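PDB 4OZU: coronin from Toxoplasma gondii, which probably binds actin filaments, this chain being the WD40 beta-propeller domain of the longer protein. Local coordinates for residues 217-221 / 268-273; 326-332 / 358-364. All coordinates share one frame; numbering follows the deposited sequence. Where two conformers were deposited one is given.

Both contacts belong to one seven-bladed beta-propeller, where they occupy different blades and different depths. Contact 1, the earlier along the chain, sets the first strands of two consecutive blades, 220-223 and 271-275, side by side, and its centre lies about 13 Å from the centre of the chain. Contact 2 lies farther out, about 23 Å from that centre, and joins the start of strand 331-339 to segment 358-364, in the loop between strands 343-350 and 367-368. Its blade also takes in the N-terminal strand 16-25, which closes the ring. The centres of contact 1 and contact 2 are about 31 Å apart and their nearest atoms about 14 Å apart, without touching.

Contact 1 of 2, residues 217-221 / 268-273; sequences KACKC and SSPLYP
A bend at chi2 (-79°) turns the Lys220 side chain across the strand direction, and the extended outer torsions then carry NZ to the hydroxyl of Tyr272; in Lys217 a bend at the third torsion brings NZ to the backbone oxygen of Ser268. These two lysines span the boundary between neighbouring blades of the beta-propeller, where the first strands, 220-223 and 271-275, run side by side and nearly parallel, the two segments being only 9° apart in direction. Lys220 NZ donates a hydrogen bond to Tyr272 OH (3.2 Å), approaching the ring obliquely, while Lys220 CD packs 3.8 Å from Tyr272 CE1. The same ammonium forms a salt bridge with Glu35 and a hydrogen bond with Leu176 O, so several partners fix its position and the charge is probably well compensated. Nearer the backbone, Lys220 CB sits 3.4 Å from Leu271 O, an oxygen that accepts a hydrogen bond from Thr237 OG1, and 3.8 Å from Pro273 CD. The aliphatic start of the lysine thus packs between the two strands, while its charged end is held by Tyr272, Glu35 and Leu176.

No backbone hydrogen bond passes directly from one segment to the other, and neither Pro270 nor Pro273 has an N-H to offer. A water supplies a link instead: it donates to Ala218 O (2.9 Å) and accepts from Leu271 N (3.0 Å). Beside this bridge the Pro270 ring lies against the alanine methyl, with Pro270 CG 3.9 Å from Ala218 CB. At the exposed end of the interface, Lys217 NZ donates to Ser268 O at 3.1 Å, lying in the carbonyl plane on a lone pair with a C=O...N angle of 114°.

Contact 2 of 2, residues 326-332 / 358-364; sequences DQMRAEI and VFQADLY
Gln327 and Tyr364 run antiparallel, side chain against side chain, where the loop between strands 343-350 and 367-368 packs against the start of strand 331-339, in the propeller blade that also contains the N-terminal strand 16-25. In the ring contacts, Gln327 CG makes a CH-pi interaction 3.9 Å from the Tyr364 ring centroid, and Gln327 NE2 lies over the same face, 3.4 Å from Tyr364 CG. The amide stands steeply to the ring, the planes 72° apart, and NE2 gives a hydrogen bond to Val392 O in the C-terminal tail. Leu363 CB lies against the opposite face, toward its rim. Phe359 runs alongside the glutamine, its CE1 3.8 Å from Gln327 CB.

Apolar contacts add to this. With bends at chi2 and chi3, the Met328 side chain lies roughly perpendicular to Phe359 and brings SD to 4.0 Å from Phe359 CB. Separately, Ala330 CB meets Leu363 CD1 at 4.0 Å.

Among charged groups, Asp326, Arg329 and Glu331 form a salt-bridge network, with Arg329 NE 3.0 Å from Asp326 OD2. Ser348 OG hydrogen-bonds both Glu331 OE2 and Arg329 NH2, and Arg334 makes a second salt bridge to Glu331.

Hydrogen bonds complete the join. One water donates to both Met328 O and Val358 O, and Tyr364 OH donates to Glu331 O at 2.7 Å, from 60° above the carbonyl plane.

Contact 1 of 2, residues 217-221 / 268-273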
loop_
_atom_site.group_PDB
_atom_site.type_symbol
_atom_site.label_atom_id
_atom_site.label_comp_id
_atom_site.label_asym_id
_atom_site.label_seq_id
_atom_site.Cartn_x
_atom_site.Cartn_y
_atom_site.Cartn_z
ATOM N N LYS A 217 -12.383 -13.249 -11.402
ATOM C CA LYS A 217 -12.304 -11.960 -10.724
ATOM C C LYS A 217 -10.857 -11.548 -10.447
ATOM O O LYS A 217 -9.920 -12.291 -10.739
ATOM C CB LYS A 217 -13.116 -11.993 -9.429
ATOM C CG LYS A 217 -14.629 -12.030 -9.672
ATOM C CD LYS A 217 -15.415 -11.711 -8.407
ATOM C CE LYS A 217 -16.183 -12.920 -7.898
ATOM N NZ LYS A 217 -17.124 -12.557 -6.803
ATOM N N ALA A 218 -10.689 -10.356 -9.883
ATOM C CA ALA A 218 -9.396 -9.679 -9.879
ATOM C C ALA A 218 -8.369 -10.266 -8.918
ATOM O O ALA A 218 -8.657 -10.482 -7.733
ATOM C CB ALA A 218 -9.595 -8.202 -9.554
ATOM N N CYS A 219 -7.169 -10.507 -9.451
ATOM C CA CYS A 219 -6.003 -10.881 -8.655
ATOM C C CYS A 219 -5.269 -9.631 -8.183
ATOM O O CYS A 219 -5.271 -8.609 -8.872
ATOM C CB CYS A 219 -5.051 -11.764 -9.465
ATOM S SG CYS A 219 -5.818 -13.232 -10.160
ATOM N N LYS A 220 -4.656 -9.708 -7.003
ATOM C CA LYS A 220 -3.911 -8.582 -6.449
ATOM C C LYS A 220 -2.595 -9.121 -5.928
ATOM O O LYS A 220 -2.536 -10.265 -5.497
ATOM C CB LYS A 220 -4.696 -7.901 -5.321
ATOM C CG LYS A 220 -6.069 -7.375 -5.713
ATOM C CD LYS A 220 -5.977 -6.045 -6.444
ATOM C CE LYS A 220 -7.350 -5.569 -6.887
ATOM N NZ LYS A 220 -7.328 -4.225 -7.545
ATOM N N CYS A 221 -1.543 -8.312 -5.955
ATOM C CA CYS A 221 -0.256 -8.772 -5.461
ATOM C C CYS A 221 0.411 -7.765 -4.542
ATOM O O CYS A 221 0.025 -6.604 -4.471
ATOM C CB CYS A 221 0.691 -9.098 -6.618
ATOM S SG CYS A 221 1.408 -7.642 -7.456
ATOM N N SER A 268 -16.537 -12.581 -1.864
ATOM C CA SER A 268 -16.759 -12.107 -3.232
ATOM C C SER A 268 -15.811 -10.984 -3.634
ATOM O O SER A 268 -15.509 -10.815 -4.815
ATOM C CB SER A 268 -18.204 -11.631 -3.394
ATOM O OG SER A 268 -18.500 -10.604 -2.464
ATOM N N SER A 269 -15.345 -10.217 -2.655
ATOM C CA SER A 269 -14.481 -9.072 -2.927
ATOM C C SER A 269 -13.040 -9.480 -3.197
ATOM O O SER A 269 -12.496 -10.333 -2.494
ATOM C CB SER A 269 -14.507 -8.095 -1.750
ATOM O OG SER A 269 -15.786 -7.498 -1.610
ATOM N N PRO A 270 -12.405 -8.863 -4.210
ATOM C CA PRO A 270 -10.957 -9.053 -4.310
ATOM C C PRO A 270 -10.268 -8.642 -3.016
ATOM O O PRO A 270 -10.720 -7.717 -2.335
ATOM C CB PRO A 270 -10.557 -8.144 -5.475
ATOM C CG PRO A 270 -11.780 -8.051 -6.312
ATOM C CD PRO A 270 -12.942 -8.112 -5.358
ATOM N N LEU A 271 -9.210 -9.359 -2.670
ATOM C CA LEU A 271 -8.482 -9.115 -1.435
ATOM C C LEU A 271 -7.191 -8.349 -1.691
ATOM O O LEU A 271 -6.360 -8.759 -2.503
ATOM C CB LEU A 271 -8.173 -10.434 -0.726
ATOM C CG LEU A 271 -9.388 -11.157 -0.135
ATOM C CD1 LEU A 271 -9.031 -12.578 0.258
ATOM C CD2 LEU A 271 -9.958 -10.402 1.054
ATOM N N TYR A 272 -7.054 -7.220 -1.003
ATOM C CA TYR A 272 -5.826 -6.438 -1.012
ATOM C C TYR A 272 -4.879 -6.973 0.047
ATOM O O TYR A 272 -5.223 -6.972 1.233
ATOM C CB TYR A 272 -6.123 -4.958 -0.758
ATOM C CG TYR A 272 -6.843 -4.314 -1.914
ATOM C CD1 TYR A 272 -6.130 -3.742 -2.961
ATOM C CD2 TYR A 272 -8.231 -4.308 -1.983
ATOM C CE1 TYR A 272 -6.777 -3.171 -4.036
ATOM C CE2 TYR A 272 -8.888 -3.732 -3.057
ATOM C CZ TYR A 272 -8.151 -3.172 -4.081
ATOM O OH TYR A 272 -8.784 -2.602 -5.153
ATOM N N PRO A 273 -3.698 -7.451 -0.372
ATOM C CA PRO A 273 -2.678 -7.884 0.586
ATOM C C PRO A 273 -1.810 -6.724 1.053
ATOM O O PRO A 273 -1.344 -5.934 0.230
ATOM C CB PRO A 273 -1.860 -8.897 -0.217
ATOM C CG PRO A 273 -1.929 -8.382 -1.616
ATOM C CD PRO A 273 -3.283 -7.723 -1.762
HETATM O O HOH W 1 -8.086 -10.924 -4.907
#

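Contact 2 of 2, residues 326-332 / 358-364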
loop_
_atom_site.group_PDB
_atom_site.type_symbol
_atom_site.label_atom_id
_atom_site.label_comp_id
_atom_site.label_asym_id
_atom_site.label_seq_id
_atom_site.Cartn_x
_atom_site.Cartn_y
_atom_site.Cartn_z
ATOM N N ASP A 326 2.284 3.041 17.848
ATOM C CA ASP A 326 2.418 3.355 19.263
ATOM C C ASP A 326 3.140 2.208 19.970
ATOM O O ASP A 326 2.535 1.196 20.323
ATOM C CB ASP A 326 1.035 3.601 19.873
ATOM C CG ASP A 326 1.104 4.179 21.274
ATOM O OD1 ASP A 326 2.143 4.011 21.948
ATOM O OD2 ASP A 326 0.108 4.799 21.700
ATOM N N GLN A 327 4.440 2.379 20.169
ATOM C CA GLN A 327 5.285 1.303 20.665
ATOM C C GLN A 327 4.958 0.921 22.099
ATOM O O GLN A 327 5.076 -0.243 22.479
ATOM C CB GLN A 327 6.754 1.702 20.551
ATOM C CG GLN A 327 7.264 1.713 19.114
ATOM C CD GLN A 327 8.759 1.971 19.036
ATOM O OE1 GLN A 327 9.260 2.948 19.594
ATOM N NE2 GLN A 327 9.479 1.082 18.361
ATOM N N MET A 328 4.535 1.895 22.897
ATOM C CA MET A 328 4.235 1.619 24.298
ATOM C C MET A 328 2.956 0.798 24.465
ATOM O O MET A 328 2.692 0.273 25.546
ATOM C CB MET A 328 4.133 2.929 25.083
ATOM C CG MET A 328 5.475 3.616 25.276
ATOM S SD MET A 328 6.721 2.533 26.013
ATOM C CE MET A 328 5.961 2.147 27.588
ATOM N N ARG A 329 2.179 0.672 23.395
ATOM C CA ARG A 329 0.960 -0.132 23.423
ATOM C C ARG A 329 1.158 -1.494 22.768
ATOM O O ARG A 329 0.209 -2.267 22.634
ATOM C CB ARG A 329 -0.180 0.618 22.731
ATOM C CG ARG A 329 -0.647 1.843 23.502
ATOM C CD ARG A 329 -2.030 2.277 23.061
ATOM N NE ARG A 329 -2.053 2.650 21.649
ATOM C CZ ARG A 329 -2.908 2.179 20.743
ATOM N NH1 ARG A 329 -3.851 1.298 21.068
ATOM N NH2 ARG A 329 -2.817 2.603 19.490
ATOM N N ALA A 330 2.393 -1.779 22.362
ATOM C CA ALA A 330 2.718 -3.001 21.630
ATOM C C ALA A 330 1.897 -3.062 20.349
ATOM O O ALA A 330 1.544 -4.142 19.866
ATOM C CB ALA A 330 2.478 -4.241 22.485
ATOM N N GLU A 331 1.596 -1.889 19.801
ATOM C CA GLU A 331 0.944 -1.798 18.500
ATOM C C GLU A 331 1.971 -2.051 17.406
ATOM O O GLU A 331 2.982 -1.357 17.355
ATOM C CB GLU A 331 0.309 -0.417 18.313
ATOM C CG GLU A 331 -0.434 -0.245 16.996
ATOM C CD GLU A 331 -0.938 1.171 16.795
ATOM O OE1 GLU A 331 -0.109 2.113 16.844
ATOM O OE2 GLU A 331 -2.161 1.342 16.589
ATOM N N ILE A 332 1.724 -3.023 16.526
ATOM C CA ILE A 332 2.663 -3.280 15.431
ATOM C C ILE A 332 2.127 -2.796 14.082
ATOM O O ILE A 332 2.893 -2.571 13.147
ATOM C CB ILE A 332 3.040 -4.774 15.333
ATOM C CG1 ILE A 332 1.853 -5.630 14.907
ATOM C CG2 ILE A 332 3.612 -5.263 16.667
ATOM C CD1 ILE A 332 2.253 -7.029 14.511
ATOM N N VAL A 358 5.029 -1.307 29.419
ATOM C CA VAL A 358 6.480 -1.213 29.265
ATOM C C VAL A 358 6.867 -1.631 27.847
ATOM O O VAL A 358 6.210 -2.468 27.225
ATOM C CB VAL A 358 7.252 -2.073 30.311
ATOM C CG1 VAL A 358 6.392 -2.348 31.544
ATOM C CG2 VAL A 358 7.767 -3.383 29.712
ATOM N N PHE A 359 7.945 -1.036 27.353
ATOM C CA PHE A 359 8.373 -1.221 25.976
ATOM C C PHE A 359 8.773 -2.664 25.701
ATOM O O PHE A 359 9.689 -3.200 26.328
ATOM C CB PHE A 359 9.538 -0.283 25.663
ATOM C CG PHE A 359 10.045 -0.396 24.259
ATOM C CD1 PHE A 359 9.170 -0.356 23.187
ATOM C CD2 PHE A 359 11.402 -0.514 24.003
ATOM C CE1 PHE A 359 9.631 -0.454 21.897
ATOM C CE2 PHE A 359 11.872 -0.610 22.706
ATOM C CZ PHE A 359 10.986 -0.578 21.652
ATOM N N GLN A 360 8.057 -3.293 24.776
ATOM C CA GLN A 360 8.370 -4.646 24.336
ATOM C C GLN A 360 9.374 -4.568 23.193
ATOM O O GLN A 360 8.999 -4.556 22.019
ATOM C CB GLN A 360 7.102 -5.378 23.893
ATOM C CG GLN A 360 6.008 -5.402 24.946
ATOM C CD GLN A 360 6.408 -6.186 26.183
ATOM O OE1 GLN A 360 6.975 -7.273 26.082
ATOM N NE2 GLN A 360 6.119 -5.636 27.353
ATOM N N ALA A 361 10.653 -4.507 23.549
ATOM C CA ALA A 361 11.712 -4.272 22.577
ATOM C C ALA A 361 11.739 -5.329 21.482
ATOM O O ALA A 361 12.059 -5.031 20.336
ATOM C CB ALA A 361 13.063 -4.222 23.278
ATOM N N ASP A 362 11.397 -6.562 21.835
ATOM C CA ASP A 362 11.545 -7.673 20.906
ATOM C C ASP A 362 10.568 -7.588 19.736
ATOM O O ASP A 362 10.701 -8.331 18.765
ATOM C CB ASP A 362 11.355 -9.005 21.633
ATOM C CG ASP A 362 9.945 -9.186 22.160
ATOM O OD1 ASP A 362 9.428 -8.259 22.819
ATOM O OD2 ASP A 362 9.352 -10.255 21.910
ATOM N N LEU A 363 9.588 -6.693 19.823
ATOM C CA LEU A 363 8.572 -6.590 18.773
ATOM C C LEU A 363 8.939 -5.592 17.677
ATOM O O LEU A 363 8.233 -5.490 16.672
ATOM C CB LEU A 363 7.226 -6.200 19.380
ATOM C CG LEU A 363 6.569 -7.232 20.299
ATOM C CD1 LEU A 363 5.305 -6.643 20.875
ATOM C CD2 LEU A 363 6.268 -8.540 19.565
ATOM N N TYR A 364 10.040 -4.869 17.860
ATOM C CA TYR A 364 10.381 -3.765 16.968
ATOM C C TYR A 364 11.796 -3.855 16.410
ATOM O O TYR A 364 12.719 -3.211 16.918
ATOM C CB TYR A 364 10.182 -2.440 17.699
ATOM C CG TYR A 364 8.753 -2.268 18.135
ATOM C CD1 TYR A 364 7.770 -1.907 17.223
ATOM C CD2 TYR A 364 8.372 -2.511 19.441
ATOM C CE1 TYR A 364 6.454 -1.770 17.612
ATOM C CE2 TYR A 364 7.061 -2.376 19.836
ATOM C CZ TYR A 364 6.105 -2.007 18.919
ATOM O OH TYR A 364 4.798 -1.876 19.322
HETATM O O HOH W 2 5.738 -2.314 23.725
HETATM O O HOH W 3 3.828 -2.289 25.939
#